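PDB 1U9C: Apc35852 from Geobacillus stearothermophilus, which is of unknown function but belongs to the DJ-1/PfpI family, whose members include chaperones and cysteine proteases, and may act as one of these. Local coordinates for residues A80-D85 with E109-V114. Numbering follows the deposited sequence.
Sequences ARLSKD and ETLQYV
Lys84 illustrates how a lysine can serve two partners at once, its methylenes crossing the Tyr113 ring and its ammonium meeting the Glu109 carboxylate. The extended chain brings CD over one ring face in a CH-pi contact, 4.0 Å from the Tyr113 centroid and offset toward the rim, while Lys84 CG lies 3.7 Å from Tyr113 CD2. With a serine in place of Tyr113, the lysine methylenes would probably lose the flat surface they lie on, leaving the ammonium freer to swing away from Glu109.

The charged contact is a salt bridge, Lys84 NZ to Glu109 OE1 at 2.9 Å, although as a hydrogen bond it is weak. Glu109 bends at chi2 (90°), which turns its carboxylate back toward Thr110; Glu109 OE2 accepts a hydrogen bond from Thr110 OG1, 2.9 Å away and well above the carboxylate plane, so both oxygens are engaged.

Alongside these polar contacts, methyl groups pack on the backbone and on leucine side chains. Thr110 CG2, anti to its own nitrogen, presses on the backbone at Ser83 C (3.6 Å) and on Leu82 CG, and Leu82 CD2 reaches Leu111 CB at 4.0 Å. Val114 CG2 meets Ser83 O. Ser83 OG in turn accepts from Asp85 N, an ST turn that shapes the chain beside the helix.

Within the alpha/beta fold of the DJ-1/PfpI family, the contact thus joins the first turns of helix 109-120 to the segment leaving strand 80-81, which pairs with strand 44-49 at one edge of the central, mainly parallel sheet.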
# COMPACT_ATOMS: atom_id res chain seq x y z
N ALA A 80 -0.16 11.63 -10.44
CA ALA A 80 -0.40 12.86 -9.70
C ALA A 80 0.50 12.92 -8.48
O ALA A 80 0.82 11.89 -7.89
CB ALA A 80 -1.85 12.92 -9.28
N ARG A 81 0.89 14.11 -8.04
CA ARG A 81 1.63 14.27 -6.83
C ARG A 81 0.66 14.31 -5.68
O ARG A 81 -0.20 15.18 -5.61
CB ARG A 81 2.40 15.56 -6.91
CG ARG A 81 3.26 15.85 -5.72
CD ARG A 81 4.18 17.05 -5.93
NE ARG A 81 3.48 18.29 -6.27
CZ ARG A 81 3.10 19.20 -5.38
NH1 ARG A 81 3.37 19.05 -4.09
NH2 ARG A 81 2.48 20.32 -5.77
N LEU A 82 0.82 13.44 -4.69
CA LEU A 82 -0.10 13.39 -3.59
C LEU A 82 -0.18 14.76 -2.90
O LEU A 82 0.82 15.36 -2.61
CB LEU A 82 0.40 12.38 -2.56
CG LEU A 82 -0.52 12.10 -1.38
CD1 LEU A 82 -1.78 11.48 -1.84
CD2 LEU A 82 0.23 11.32 -0.34
N SER A 83 -1.39 15.15 -2.56
CA SER A 83 -1.71 16.44 -1.88
C SER A 83 -2.57 16.16 -0.68
O SER A 83 -3.31 15.20 -0.62
CB SER A 83 -2.50 17.31 -2.86
OG SER A 83 -3.04 18.45 -2.28
N LYS A 84 -2.57 17.11 0.27
CA LYS A 84 -3.56 17.07 1.36
C LYS A 84 -5.00 17.17 0.85
O LYS A 84 -5.90 16.63 1.48
CB LYS A 84 -3.28 18.11 2.41
CG LYS A 84 -2.00 17.84 3.14
CD LYS A 84 -1.78 18.75 4.36
CE LYS A 84 -0.46 18.37 5.06
NZ LYS A 84 0.02 19.43 5.98
N ASP A 85 -5.20 17.72 -0.34
CA ASP A 85 -6.52 17.73 -0.99
C ASP A 85 -7.07 16.30 -1.21
O ASP A 85 -8.25 16.05 -1.27
CB ASP A 85 -6.48 18.50 -2.33
CG ASP A 85 -6.22 19.97 -2.18
OD1 ASP A 85 -6.42 20.49 -1.07
OD2 ASP A 85 -5.83 20.68 -3.14
N GLU A 109 4.73 13.56 5.70
CA GLU A 109 3.65 14.22 6.40
C GLU A 109 2.34 14.31 5.64
O GLU A 109 1.28 14.29 6.26
CB GLU A 109 4.06 15.63 6.86
CG GLU A 109 4.37 16.61 5.72
CD GLU A 109 3.15 17.40 5.26
OE1 GLU A 109 2.21 17.58 6.07
OE2 GLU A 109 3.13 17.83 4.08
N THR A 110 2.42 14.45 4.33
CA THR A 110 1.21 14.47 3.48
C THR A 110 0.48 13.15 3.58
O THR A 110 -0.72 13.10 3.82
CB THR A 110 1.55 14.76 2.02
OG1 THR A 110 2.35 15.98 1.92
CG2 THR A 110 0.31 14.94 1.18
N LEU A 111 1.19 12.05 3.43
CA LEU A 111 0.54 10.74 3.51
C LEU A 111 -0.02 10.50 4.92
O LEU A 111 -1.09 9.92 5.06
CB LEU A 111 1.51 9.63 3.05
CG LEU A 111 0.96 8.20 3.09
CD1 LEU A 111 -0.21 8.05 2.16
CD2 LEU A 111 2.08 7.21 2.70
N GLN A 112 0.71 10.91 5.96
CA GLN A 112 0.20 10.75 7.33
C GLN A 112 -1.11 11.51 7.50
O GLN A 112 -2.06 11.00 8.08
CB GLN A 112 1.21 11.24 8.35
CG GLN A 112 2.43 10.32 8.58
CD GLN A 112 3.47 11.01 9.42
OE1 GLN A 112 3.22 12.06 10.02
NE2 GLN A 112 4.66 10.45 9.41
N TYR A 113 -1.15 12.71 6.97
CA TYR A 113 -2.35 13.53 7.05
C TYR A 113 -3.52 12.92 6.30
O TYR A 113 -4.63 12.83 6.79
CB TYR A 113 -2.05 14.90 6.47
CG TYR A 113 -3.25 15.80 6.55
CD1 TYR A 113 -3.48 16.56 7.68
CD2 TYR A 113 -4.13 15.89 5.50
CE1 TYR A 113 -4.60 17.39 7.76
CE2 TYR A 113 -5.26 16.69 5.59
CZ TYR A 113 -5.47 17.44 6.71
OH TYR A 113 -6.60 18.26 6.77
N VAL A 114 -3.29 12.44 5.08
CA VAL A 114 -4.28 11.73 4.31
C VAL A 114 -4.78 10.50 5.03
O VAL A 114 -6.01 10.35 5.15
CB VAL A 114 -3.71 11.41 2.91
CG1 VAL A 114 -4.66 10.52 2.19
CG2 VAL A 114 -3.52 12.70 2.11